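Local coordinates for methyltransferase (Streptococcus mutans, PDB 2B78), which probably transfers a methyl group from S-adenosyl-L-methionine, perhaps to RNA as its family relatives do, at residues Leu217-Tyr222 with Thr239-Ala244; Ile289-Pro294 with Lys308-Leu313; Gln201-Leu206 with Ala224-Ala229. All blocks are in the same frame, centred on the assembly; numbering follows the deposited sequence.

All three contacts belong to the Rossmann-like methyltransferase domain. Contact 1 and contact 2 share its sheet, because strands 215-219 and 286-291 are neighbours: Leu219 N lies 2.8 Å from Ile290 O. Contact 3 packs the two helices that precede and follow strand 215-219. It meets contact 1 at Ser227, whose OG is 2.5 Å from Ser240 OG. Contacts 2 and 3 touch through Phe226 CD2 and Ile290 CG2, 3.8 Å apart. The S-adenosyl-L-homocysteine site seen for this protein adjoins contact 1, which contains Asp242. Leu313 of contact 2 comes about 4 Å from Val272 of that site, side chain to side chain. Phe226 of contact 3 stays about 10 Å from Asp242, again between side chains.

Contact 1: Leu217-Tyr222 with Thr239-Ala244; sequences LNLFSY and TSVDLA
Leu217-Leu219 and Thr239-Asp242 pair as neighbouring parallel strands, the two strands of a beta-alpha-beta unit whose crossover helix is 225-232. The unit is part of the Rossmann-like fold of S-adenosylmethionine-dependent methyltransferases. Asn218 uses both its backbone groups toward the other strand. Its N donates to Thr239 O at 2.8 Å, and its O accepts from Val241 N at 2.9 Å. Both bonds are almost straight.

After Leu219 the strand ends and the chain turns. Val241 also bonds through both backbone groups: its O receives Ser221 N at 3.1 Å, from above the carbonyl plane, and a weak bond from Phe220 N. One carbonyl thus holds the start of the loop.

Leu217, Leu219 and Val241 share one sheet face. Leu217 CG is anti to its N (chi1 173°), and CD1 packs against Val241 CG2 at 3.8 Å. Leu219 lies alongside Val241. Helix 272-281 covers the two leucines. Asn218 and Ser240 are on the other face, where Asn218 ND2 and Ser240 OG both bond Ser227 OG of the crossover helix.

Asp242 ends its strand at the cofactor site; it is seen to bind S-adenosyl-L-homocysteine in a structure of this protein, though this chain holds none. Its two carboxylate oxygens have separate tasks here. OD2 accepts from Ala244 N at 3.1 Å, forming an Asx turn. A water also bridges OD2 to Tyr222 O, donating to both. The Tyr222 hydroxyl bonds Gly194 N. OD1 takes Tyr222 N at 2.9 Å, with the donor 60° out of the carboxylate plane.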
ATOM      1  N   LEU A 217       5.863  16.027  13.446  1.00 10.04           N
ATOM      2  CA  LEU A 217       6.427  16.385  12.152  1.00 10.62           C
ATOM      3  C   LEU A 217       6.173  15.187  11.239  1.00 11.98           C
ATOM      4  O   LEU A 217       6.609  14.067  11.513  1.00 12.50           O
ATOM      5  CB  LEU A 217       7.928  16.657  12.243  1.00 10.76           C
ATOM      6  CG  LEU A 217       8.601  16.879  10.885  1.00  8.16           C
ATOM      7  CD1 LEU A 217       8.145  18.198  10.276  1.00 10.01           C
ATOM      8  CD2 LEU A 217      10.106  16.879  11.075  1.00  8.79           C
ATOM      9  N   ASN A 218       5.458  15.427  10.149  1.00 11.27           N
ATOM     10  CA  ASN A 218       5.121  14.370   9.207  1.00 11.36           C
ATOM     11  C   ASN A 218       5.882  14.604   7.900  1.00 11.21           C
ATOM     12  O   ASN A 218       5.545  15.496   7.134  1.00 12.31           O
ATOM     13  CB  ASN A 218       3.606  14.399   8.998  1.00 11.46           C
ATOM     14  CG  ASN A 218       3.109  13.305   8.083  1.00 10.48           C
ATOM     15  OD1 ASN A 218       3.784  12.303   7.854  1.00 12.12           O
ATOM     16  ND2 ASN A 218       1.899  13.487   7.567  1.00 11.33           N
ATOM     17  N   LEU A 219       6.913  13.805   7.653  1.00 10.98           N
ATOM     18  CA  LEU A 219       7.734  13.952   6.445  1.00 10.93           C
ATOM     19  C   LEU A 219       7.202  13.116   5.277  1.00 10.14           C
ATOM     20  O   LEU A 219       6.793  11.957   5.462  1.00 11.43           O
ATOM     21  CB  LEU A 219       9.186  13.571   6.765  1.00  8.22           C
ATOM     22  CG  LEU A 219       9.816  14.385   7.902  1.00  7.30           C
ATOM     23  CD1 LEU A 219      11.220  13.877   8.177  1.00  6.18           C
ATOM     24  CD2 LEU A 219       9.848  15.867   7.540  1.00  7.99           C
ATOM     25  N   PHE A 220       7.215  13.700   4.079  1.00  9.05           N
ATOM     26  CA  PHE A 220       6.693  13.029   2.876  1.00 11.12           C
ATOM     27  C   PHE A 220       5.200  12.808   3.134  1.00 10.76           C
ATOM     28  O   PHE A 220       4.640  11.747   2.839  1.00  7.86           O
ATOM     29  CB  PHE A 220       7.383  11.675   2.650  1.00 12.16           C
ATOM     30  CG  PHE A 220       8.864  11.776   2.407  1.00 13.36           C
ATOM     31  CD1 PHE A 220       9.357  12.203   1.177  1.00 14.03           C
ATOM     32  CD2 PHE A 220       9.770  11.455   3.418  1.00 13.51           C
ATOM     33  CE1 PHE A 220      10.742  12.319   0.953  1.00 14.57           C
ATOM     34  CE2 PHE A 220      11.154  11.564   3.210  1.00 13.74           C
ATOM     35  CZ  PHE A 220      11.640  11.999   1.971  1.00 14.69           C
ATOM     36  N   SER A 221       4.571  13.841   3.687  1.00 11.94           N
ATOM     37  CA  SER A 221       3.157  13.853   4.073  1.00 12.76           C
ATOM     38  C   SER A 221       2.119  13.455   3.019  1.00 12.61           C
ATOM     39  O   SER A 221       1.060  12.921   3.364  1.00 12.59           O
ATOM     40  CB  SER A 221       2.813  15.246   4.588  1.00 12.29           C
ATOM     41  OG  SER A 221       3.057  16.184   3.556  1.00 15.43           O
ATOM     42  N   TYR A 222       2.420  13.735   1.753  1.00 12.11           N
ATOM     43  CA  TYR A 222       1.539  13.444   0.615  1.00 12.04           C
ATOM     44  C   TYR A 222       0.276  14.300   0.700  1.00 12.50           C
ATOM     45  O   TYR A 222       0.206  15.357   0.049  1.00 13.38           O
ATOM     46  CB  TYR A 222       1.211  11.939   0.534  1.00 10.00           C
ATOM     47  CG  TYR A 222       0.282  11.588  -0.612  1.00  9.40           C
ATOM     48  CD1 TYR A 222       0.411  12.201  -1.858  1.00  6.82           C
ATOM     49  CD2 TYR A 222      -0.777  10.695  -0.425  1.00  9.81           C
ATOM     50  CE1 TYR A 222      -0.506  11.941  -2.891  1.00  8.64           C
ATOM     51  CE2 TYR A 222      -1.695  10.434  -1.445  1.00 10.29           C
ATOM     52  CZ  TYR A 222      -1.555  11.063  -2.670  1.00  8.48           C
ATOM     53  OH  TYR A 222      -2.488  10.842  -3.653  1.00 10.75           O
ATOM     54  N   THR A 239       3.228  19.547  11.760  1.00 10.86           N
ATOM     55  CA  THR A 239       3.854  20.192  10.623  1.00 10.61           C
ATOM     56  C   THR A 239       3.963  19.096   9.582  1.00 11.03           C
ATOM     57  O   THR A 239       4.575  18.065   9.831  1.00 10.96           O
ATOM     58  CB  THR A 239       5.247  20.711  10.972  1.00 10.92           C
ATOM     59  OG1 THR A 239       5.134  21.689  12.014  1.00 10.53           O
ATOM     60  CG2 THR A 239       5.902  21.332   9.740  1.00 10.80           C
ATOM     61  N   SER A 240       3.361  19.322   8.417  1.00 10.55           N
ATOM     62  CA  SER A 240       3.365  18.340   7.346  1.00 10.50           C
ATOM     63  C   SER A 240       4.234  18.840   6.199  1.00 11.97           C
ATOM     64  O   SER A 240       3.996  19.921   5.647  1.00 11.42           O
ATOM     65  CB  SER A 240       1.931  18.112   6.871  1.00  8.98           C
ATOM     66  OG  SER A 240       1.078  17.867   7.981  1.00  9.03           O
ATOM     67  N   VAL A 241       5.237  18.049   5.838  1.00 12.42           N
ATOM     68  CA  VAL A 241       6.159  18.451   4.782  1.00 13.04           C
ATOM     69  C   VAL A 241       6.160  17.554   3.554  1.00 14.82           C
ATOM     70  O   VAL A 241       6.375  16.339   3.657  1.00 13.08           O
ATOM     71  CB  VAL A 241       7.600  18.516   5.328  1.00 11.41           C
ATOM     72  CG1 VAL A 241       8.529  19.137   4.273  1.00  9.44           C
ATOM     73  CG2 VAL A 241       7.633  19.301   6.626  1.00  9.75           C
ATOM     74  N   ASP A 242       5.919  18.150   2.385  1.00 16.23           N
ATOM     75  CA  ASP A 242       5.931  17.398   1.137  1.00 16.40           C
ATOM     76  C   ASP A 242       6.561  18.252   0.046  1.00 17.95           C
ATOM     77  O   ASP A 242       6.407  19.474   0.032  1.00 18.63           O
ATOM     78  CB  ASP A 242       4.515  17.007   0.702  1.00 16.26           C
ATOM     79  CG  ASP A 242       4.514  15.847  -0.272  1.00 15.20           C
ATOM     80  OD1 ASP A 242       4.705  14.702   0.188  1.00 17.97           O
ATOM     81  OD2 ASP A 242       4.341  16.067  -1.494  1.00 17.18           O
ATOM     82  N   LEU A 243       7.260  17.606  -0.876  1.00 18.53           N
ATOM     83  CA  LEU A 243       7.906  18.317  -1.968  1.00 19.38           C
ATOM     84  C   LEU A 243       6.922  18.892  -2.987  1.00 18.23           C
ATOM     85  O   LEU A 243       7.248  19.852  -3.678  1.00 18.31           O
ATOM     86  CB  LEU A 243       8.873  17.373  -2.691  1.00 21.66           C
ATOM     87  CG  LEU A 243       9.559  17.927  -3.939  1.00 24.49           C
ATOM     88  CD1 LEU A 243      10.582  18.984  -3.540  1.00 25.07           C
ATOM     89  CD2 LEU A 243      10.232  16.790  -4.691  1.00 25.57           C
ATOM     90  N   ALA A 244       5.723  18.323  -3.074  1.00 16.30           N
ATOM     91  CA  ALA A 244       4.739  18.759  -4.076  1.00 15.62           C
ATOM     92  C   ALA A 244       3.731  19.852  -3.706  1.00 15.50           C
ATOM     93  O   ALA A 244       3.014  19.754  -2.709  1.00 13.56           O
ATOM     94  CB  ALA A 244       3.989  17.539  -4.608  1.00 14.52           C
TER
HETATM   95  O   HOH W   1       1.390  15.671  -2.514  1.00 21.89           O

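Contact 2: Ile289-Pro294 with Lys308-Leu313; sequences IIIDPP and KDYHKL
The Tyr310 ring is met obliquely by Pro293 CG, which lies 3.7 Å from CE1, and by Ile291 CG2, 4.0 Å from CZ. The proline and tyrosine side chains cross at about a right angle. Within the helix, Leu313 CD1 stands over one face of the ring, 4.2 Å above the plane and offset toward the rim. Phe341 makes an edge-to-face ring contact with Tyr310.

Ile291 CG2 is the branch anti to the backbone N, and it touches both the tyrosine hydroxyl oxygen and Leu313 CD1. It lies 3.6 Å from Leu313 CD1. The same leucine methyl touches Pro293 CG at 4.1 Å, so it bridges strand end and loop. Tyr310 OH sits 3.2 Å from Ile291 O, but its hydrogen bond goes to Ser330 O on the next strand. That bond helps hold the hydroxyl end of the ring.

This is buried helix-on-sheet packing in the Rossmann-like domain. Helix 306-319 covers the end of strand 286-291 and the loop after it. Strand 286-291 runs between strands 215-219 and 325-331. Beside the tyrosine lies helix 338-349, which supplies Phe341 and Gln344.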
ATOM      1  N   ILE A 289       8.198  12.249  15.089  1.00 11.58           N
ATOM      2  CA  ILE A 289       8.525  12.454  13.681  1.00 11.31           C
ATOM      3  C   ILE A 289       8.081  11.233  12.890  1.00 12.38           C
ATOM      4  O   ILE A 289       8.473  10.102  13.186  1.00 12.05           O
ATOM      5  CB  ILE A 289      10.043  12.682  13.467  1.00 11.54           C
ATOM      6  CG1 ILE A 289      10.483  13.965  14.184  1.00 10.83           C
ATOM      7  CG2 ILE A 289      10.346  12.813  11.977  1.00 11.18           C
ATOM      8  CD1 ILE A 289      11.971  14.232  14.095  1.00 11.33           C
ATOM      9  N   ILE A 290       7.224  11.462  11.902  1.00 12.88           N
ATOM     10  CA  ILE A 290       6.734  10.377  11.072  1.00 12.70           C
ATOM     11  C   ILE A 290       7.491  10.469   9.764  1.00 12.66           C
ATOM     12  O   ILE A 290       7.592  11.544   9.180  1.00 13.56           O
ATOM     13  CB  ILE A 290       5.226  10.518  10.813  1.00 13.02           C
ATOM     14  CG1 ILE A 290       4.478  10.477  12.153  1.00 11.27           C
ATOM     15  CG2 ILE A 290       4.759   9.420   9.861  1.00 13.10           C
ATOM     16  CD1 ILE A 290       2.983  10.739  12.058  1.00 10.94           C
ATOM     17  N   ILE A 291       8.041   9.346   9.324  1.00 11.79           N
ATOM     18  CA  ILE A 291       8.812   9.296   8.089  1.00 11.54           C
ATOM     19  C   ILE A 291       8.165   8.242   7.192  1.00 13.69           C
ATOM     20  O   ILE A 291       8.080   7.068   7.563  1.00 12.79           O
ATOM     21  CB  ILE A 291      10.275   8.920   8.408  1.00 12.60           C
ATOM     22  CG1 ILE A 291      10.795   9.829   9.528  1.00 11.66           C
ATOM     23  CG2 ILE A 291      11.139   9.039   7.156  1.00  9.61           C
ATOM     24  CD1 ILE A 291      12.184   9.486  10.028  1.00 12.87           C
ATOM     25  N   ASP A 292       7.712   8.657   6.013  1.00 14.09           N
ATOM     26  CA  ASP A 292       7.045   7.731   5.107  1.00 15.17           C
ATOM     27  C   ASP A 292       7.266   8.098   3.640  1.00 15.76           C
ATOM     28  O   ASP A 292       6.341   8.531   2.951  1.00 16.88           O
ATOM     29  CB  ASP A 292       5.547   7.717   5.441  1.00 15.72           C
ATOM     30  CG  ASP A 292       4.770   6.694   4.639  1.00 16.57           C
ATOM     31  OD1 ASP A 292       5.260   5.559   4.481  1.00 15.92           O
ATOM     32  OD2 ASP A 292       3.654   7.031   4.181  1.00 19.78           O
ATOM     33  N   PRO A 293       8.501   7.927   3.142  1.00 16.66           N
ATOM     34  CA  PRO A 293       8.839   8.245   1.749  1.00 18.47           C
ATOM     35  C   PRO A 293       8.040   7.398   0.758  1.00 20.16           C
ATOM     36  O   PRO A 293       7.826   6.209   0.978  1.00 21.99           O
ATOM     37  CB  PRO A 293      10.343   7.969   1.687  1.00 17.38           C
ATOM     38  CG  PRO A 293      10.528   6.902   2.715  1.00 15.31           C
ATOM     39  CD  PRO A 293       9.671   7.387   3.853  1.00 15.78           C
ATOM     40  N   PRO A 294       7.579   8.012  -0.340  1.00 21.35           N
ATOM     41  CA  PRO A 294       6.790   7.353  -1.393  1.00 22.15           C
ATOM     42  C   PRO A 294       7.491   6.145  -2.007  1.00 23.92           C
ATOM     43  O   PRO A 294       8.696   6.177  -2.264  1.00 23.93           O
ATOM     44  CB  PRO A 294       6.591   8.462  -2.423  1.00 19.42           C
ATOM     45  CG  PRO A 294       6.731   9.715  -1.637  1.00 20.78           C
ATOM     46  CD  PRO A 294       7.877   9.404  -0.713  1.00 19.76           C
ATOM     47  N   LYS A 308      18.738   2.190   0.182  1.00 30.25           N
ATOM     48  CA  LYS A 308      20.049   2.811   0.337  1.00 29.94           C
ATOM     49  C   LYS A 308      20.176   4.043   1.234  1.00 28.14           C
ATOM     50  O   LYS A 308      21.160   4.171   1.963  1.00 27.91           O
ATOM     51  CB  LYS A 308      20.620   3.166  -1.043  1.00 32.43           C
ATOM     52  CG  LYS A 308      21.271   2.012  -1.795  1.00 35.41           C
ATOM     53  CD  LYS A 308      20.332   0.831  -2.006  1.00 38.27           C
ATOM     54  CE  LYS A 308      21.039  -0.297  -2.748  1.00 40.05           C
ATOM     55  NZ  LYS A 308      20.178  -1.502  -2.923  1.00 41.22           N
ATOM     56  N   ASP A 309      19.198   4.943   1.188  1.00 26.04           N
ATOM     57  CA  ASP A 309      19.293   6.177   1.967  1.00 23.02           C
ATOM     58  C   ASP A 309      18.363   6.359   3.160  1.00 20.65           C
ATOM     59  O   ASP A 309      18.366   7.422   3.789  1.00 20.55           O
ATOM     60  CB  ASP A 309      19.116   7.386   1.040  1.00 23.41           C
ATOM     61  CG  ASP A 309      20.020   7.338  -0.172  1.00 23.61           C
ATOM     62  OD1 ASP A 309      21.155   6.839  -0.049  1.00 24.63           O
ATOM     63  OD2 ASP A 309      19.592   7.817  -1.248  1.00 25.58           O
ATOM     64  N   TYR A 310      17.567   5.354   3.495  1.00 18.14           N
ATOM     65  CA  TYR A 310      16.662   5.528   4.626  1.00 15.08           C
ATOM     66  C   TYR A 310      17.407   5.935   5.905  1.00 15.39           C
ATOM     67  O   TYR A 310      16.900   6.744   6.692  1.00 14.63           O
ATOM     68  CB  TYR A 310      15.848   4.252   4.870  1.00 11.89           C
ATOM     69  CG  TYR A 310      14.505   4.526   5.523  1.00 11.23           C
ATOM     70  CD1 TYR A 310      13.335   4.608   4.760  1.00 10.86           C
ATOM     71  CD2 TYR A 310      14.414   4.759   6.891  1.00 10.22           C
ATOM     72  CE1 TYR A 310      12.103   4.920   5.359  1.00 10.58           C
ATOM     73  CE2 TYR A 310      13.198   5.073   7.494  1.00  9.42           C
ATOM     74  CZ  TYR A 310      12.051   5.151   6.724  1.00  9.39           C
ATOM     75  OH  TYR A 310      10.856   5.461   7.329  1.00 11.31           O
ATOM     76  N   HIS A 311      18.614   5.409   6.108  1.00 15.58           N
ATOM     77  CA  HIS A 311      19.374   5.732   7.321  1.00 14.64           C
ATOM     78  C   HIS A 311      19.595   7.231   7.481  1.00 14.89           C
ATOM     79  O   HIS A 311      19.772   7.726   8.597  1.00 14.69           O
ATOM     80  CB  HIS A 311      20.733   5.006   7.340  1.00 15.12           C
ATOM     81  CG  HIS A 311      21.709   5.496   6.307  1.00 16.04           C
ATOM     82  ND1 HIS A 311      21.597   5.189   4.967  1.00 15.55           N
ATOM     83  CD2 HIS A 311      22.796   6.297   6.419  1.00 14.14           C
ATOM     84  CE1 HIS A 311      22.570   5.783   4.297  1.00 15.61           C
ATOM     85  NE2 HIS A 311      23.312   6.462   5.155  1.00 15.70           N
ATOM     86  N   LYS A 312      19.577   7.959   6.372  1.00 14.70           N
ATOM     87  CA  LYS A 312      19.786   9.402   6.427  1.00 14.42           C
ATOM     88  C   LYS A 312      18.572  10.114   7.013  1.00 15.33           C
ATOM     89  O   LYS A 312      18.711  11.130   7.703  1.00 13.67           O
ATOM     90  CB  LYS A 312      20.067   9.938   5.028  1.00 16.21           C
ATOM     91  CG  LYS A 312      21.384   9.456   4.444  1.00 16.83           C
ATOM     92  CD  LYS A 312      21.564   9.979   3.027  1.00 19.75           C
ATOM     93  CE  LYS A 312      21.613  11.494   3.011  1.00 20.50           C
ATOM     94  NZ  LYS A 312      21.944  12.004   1.652  1.00 22.50           N
ATOM     95  N   LEU A 313      17.379   9.590   6.736  1.00 15.58           N
ATOM     96  CA  LEU A 313      16.157  10.198   7.256  1.00 14.16           C
ATOM     97  C   LEU A 313      16.122  10.025   8.771  1.00 14.07           C
ATOM     98  O   LEU A 313      15.752  10.938   9.506  1.00 14.18           O
ATOM     99  CB  LEU A 313      14.923   9.540   6.633  1.00 12.42           C
ATOM    100  CG  LEU A 313      14.876   9.581   5.108  1.00 13.77           C
ATOM    101  CD1 LEU A 313      13.625   8.846   4.622  1.00 11.27           C
ATOM    102  CD2 LEU A 313      14.886  11.027   4.621  1.00  9.67           C
TER

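Contact 3: Gln201-Leu206 with Ala224-Ala229; sequences QVRNEL and AAFSVA
Phe226 meets three side chains of the 201-206 helix. Its CE1 lies 3.6 Å from Val202 CG1. Its CD1 is 3.7 Å from Leu206 CD1 and equally far from Arg203 CG. All three partners come to the ring obliquely. With chi1 at -77°, CG stands opposite the carbonyl carbon and beside the backbone N, and the ring extends to the neighbouring helix.

Ala229 makes the second patch, one turn further along its helix. Its methyl packs on Arg203 CB and on Leu206 CB, 3.9 Å from each, and also rests on the Arg203 carbonyl oxygen. The small side chain lets the backbones draw close: Arg203 CA and Ala229 CA are 5.6 Å apart.

Arg203 runs along the edge of this interface. CG lies by Phe226, and CD reaches Ala225 CB at 3.9 Å. The chain then bends at chi3 (-69°) and brings the guanidinium to its outside partners. NE forms a salt bridge with Glu178, and NH2 bonds Phe196 O. These two bonds probably help to hold the aliphatic part of the arginine in place. Tyr183 of strand 181-185 touches Arg203, Ala225 and Ala229, so it closes one side of the contact.

The two helices run in roughly the same direction: the axes of the two short segments come within 8.7 Å, at an angle of 32°. They come before and after strand 215-219 and lie together on the Asn218 face of the Rossmann-like sheet. Ser227 turns away from the 201-206 helix, toward that sheet.

The chemistry implies a division of roles. The side chains meet through aliphatic and aromatic carbons, which also rest on backbone carbonyl oxygens, with no polar bond between the segments. The charge of Arg203 is met by Glu178, outside both segments.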
ATOM      1  N   GLN A 201      -4.433   1.288  10.173  1.00  9.85           N
ATOM      2  CA  GLN A 201      -4.239   0.982  11.581  1.00 11.25           C
ATOM      3  C   GLN A 201      -3.206   1.900  12.229  1.00 11.41           C
ATOM      4  O   GLN A 201      -3.218   2.088  13.438  1.00 13.01           O
ATOM      5  CB  GLN A 201      -3.888  -0.505  11.739  1.00  9.82           C
ATOM      6  CG  GLN A 201      -4.944  -1.391  11.049  1.00 11.53           C
ATOM      7  CD  GLN A 201      -4.764  -2.872  11.295  1.00 12.25           C
ATOM      8  OE1 GLN A 201      -3.706  -3.325  11.733  1.00 12.28           O
ATOM      9  NE2 GLN A 201      -5.801  -3.644  10.993  1.00 11.77           N
ATOM     10  N   VAL A 202      -2.331   2.496  11.425  1.00 12.45           N
ATOM     11  CA  VAL A 202      -1.337   3.420  11.967  1.00 13.67           C
ATOM     12  C   VAL A 202      -2.079   4.717  12.279  1.00 12.84           C
ATOM     13  O   VAL A 202      -1.847   5.346  13.319  1.00 11.37           O
ATOM     14  CB  VAL A 202      -0.201   3.715  10.958  1.00 14.01           C
ATOM     15  CG1 VAL A 202       0.833   4.618  11.610  1.00 14.98           C
ATOM     16  CG2 VAL A 202       0.459   2.417  10.503  1.00 14.16           C
ATOM     17  N   ARG A 203      -2.968   5.122  11.369  1.00 12.98           N
ATOM     18  CA  ARG A 203      -3.763   6.326  11.583  1.00 13.09           C
ATOM     19  C   ARG A 203      -4.699   6.103  12.771  1.00 13.42           C
ATOM     20  O   ARG A 203      -4.991   7.038  13.510  1.00 13.54           O
ATOM     21  CB  ARG A 203      -4.565   6.692  10.330  1.00 12.91           C
ATOM     22  CG  ARG A 203      -3.719   7.326   9.228  1.00 12.80           C
ATOM     23  CD  ARG A 203      -4.564   7.842   8.071  1.00 12.50           C
ATOM     24  NE  ARG A 203      -5.183   6.752   7.313  1.00 13.71           N
ATOM     25  CZ  ARG A 203      -4.607   6.127   6.292  1.00 13.99           C
ATOM     26  NH1 ARG A 203      -3.393   6.483   5.893  1.00 11.88           N
ATOM     27  NH2 ARG A 203      -5.244   5.143   5.674  1.00 15.25           N
ATOM     28  N   ASN A 204      -5.170   4.872  12.961  1.00 12.16           N
ATOM     29  CA  ASN A 204      -6.045   4.571  14.096  1.00 12.74           C
ATOM     30  C   ASN A 204      -5.325   4.846  15.422  1.00 11.37           C
ATOM     31  O   ASN A 204      -5.926   5.352  16.373  1.00  9.00           O
ATOM     32  CB  ASN A 204      -6.497   3.100  14.068  1.00 13.27           C
ATOM     33  CG  ASN A 204      -7.518   2.782  15.153  1.00 14.48           C
ATOM     34  OD1 ASN A 204      -8.596   3.397  15.216  1.00 13.97           O
ATOM     35  ND2 ASN A 204      -7.192   1.817  16.010  1.00 14.92           N
ATOM     36  N   GLU A 205      -4.044   4.487  15.486  1.00 12.42           N
ATOM     37  CA  GLU A 205      -3.249   4.691  16.701  1.00 14.23           C
ATOM     38  C   GLU A 205      -3.131   6.173  17.024  1.00 13.70           C
ATOM     39  O   GLU A 205      -3.190   6.577  18.190  1.00 15.68           O
ATOM     40  CB  GLU A 205      -1.840   4.113  16.528  1.00 14.89           C
ATOM     41  CG  GLU A 205      -1.807   2.607  16.335  1.00 18.53           C
ATOM     42  CD  GLU A 205      -2.191   1.857  17.590  1.00 20.97           C
ATOM     43  OE1 GLU A 205      -1.406   1.903  18.563  1.00 23.81           O
ATOM     44  OE2 GLU A 205      -3.272   1.232  17.613  1.00 20.87           O
ATOM     45  N   LEU A 206      -2.952   6.978  15.986  1.00 12.37           N
ATOM     46  CA  LEU A 206      -2.810   8.419  16.136  1.00 10.17           C
ATOM     47  C   LEU A 206      -4.127   9.040  16.589  1.00 10.48           C
ATOM     48  O   LEU A 206      -4.160   9.879  17.497  1.00  8.12           O
ATOM     49  CB  LEU A 206      -2.351   9.020  14.798  1.00  9.43           C
ATOM     50  CG  LEU A 206      -0.891   8.701  14.444  1.00  8.90           C
ATOM     51  CD1 LEU A 206      -0.595   8.939  12.967  1.00  8.52           C
ATOM     52  CD2 LEU A 206       0.012   9.583  15.317  1.00  7.34           C
ATOM     53  N   ALA A 224      -1.091  14.622   3.922  1.00 10.40           N
ATOM     54  CA  ALA A 224      -1.103  14.799   5.372  1.00 10.28           C
ATOM     55  C   ALA A 224      -2.161  13.984   6.110  1.00 10.23           C
ATOM     56  O   ALA A 224      -2.680  14.430   7.136  1.00  9.94           O
ATOM     57  CB  ALA A 224      -1.271  16.277   5.700  1.00  9.64           C
ATOM     58  N   ALA A 225      -2.488  12.796   5.602  1.00  9.46           N
ATOM     59  CA  ALA A 225      -3.484  11.973   6.284  1.00  8.86           C
ATOM     60  C   ALA A 225      -3.040  11.614   7.714  1.00 10.20           C
ATOM     61  O   ALA A 225      -3.882  11.486   8.607  1.00 11.94           O
ATOM     62  CB  ALA A 225      -3.766  10.705   5.480  1.00  8.53           C
ATOM     63  N   PHE A 226      -1.736  11.435   7.943  1.00  7.48           N
ATOM     64  CA  PHE A 226      -1.246  11.114   9.299  1.00  7.24           C
ATOM     65  C   PHE A 226      -1.411  12.324  10.214  1.00  7.40           C
ATOM     66  O   PHE A 226      -1.666  12.188  11.413  1.00  6.80           O
ATOM     67  CB  PHE A 226       0.243  10.737   9.300  1.00  5.18           C
ATOM     68  CG  PHE A 226       0.543   9.349   8.815  1.00  2.17           C
ATOM     69  CD1 PHE A 226      -0.111   8.240   9.345  1.00  1.39           C
ATOM     70  CD2 PHE A 226       1.533   9.149   7.852  1.00  1.39           C
ATOM     71  CE1 PHE A 226       0.222   6.951   8.924  1.00  3.00           C
ATOM     72  CE2 PHE A 226       1.874   7.870   7.428  1.00  2.03           C
ATOM     73  CZ  PHE A 226       1.217   6.765   7.964  1.00  2.05           C
ATOM     74  N   SER A 227      -1.245  13.515   9.642  1.00  8.39           N
ATOM     75  CA  SER A 227      -1.361  14.742  10.408  1.00  9.18           C
ATOM     76  C   SER A 227      -2.788  14.981  10.885  1.00 10.15           C
ATOM     77  O   SER A 227      -3.011  15.358  12.044  1.00  8.65           O
ATOM     78  CB  SER A 227      -0.882  15.921   9.563  1.00 10.31           C
ATOM     79  OG  SER A 227       0.472  15.733   9.203  1.00 12.86           O
ATOM     80  N   VAL A 228      -3.758  14.755  10.002  1.00 11.30           N
ATOM     81  CA  VAL A 228      -5.156  14.933  10.372  1.00 11.73           C
ATOM     82  C   VAL A 228      -5.541  13.904  11.441  1.00 10.70           C
ATOM     83  O   VAL A 228      -6.272  14.219  12.380  1.00 11.53           O
ATOM     84  CB  VAL A 228      -6.092  14.819   9.120  1.00 13.88           C
ATOM     85  CG1 VAL A 228      -6.130  13.392   8.604  1.00 14.94           C
ATOM     86  CG2 VAL A 228      -7.489  15.304   9.465  1.00 14.98           C
ATOM     87  N   ALA A 229      -5.026  12.683  11.313  1.00 10.19           N
ATOM     88  CA  ALA A 229      -5.299  11.616  12.282  1.00  9.20           C
ATOM     89  C   ALA A 229      -4.774  12.040  13.656  1.00  9.23           C
ATOM     90  O   ALA A 229      -5.478  11.960  14.676  1.00  8.44           O
ATOM     91  CB  ALA A 229      -4.614  10.313  11.834  1.00  6.60           C
TER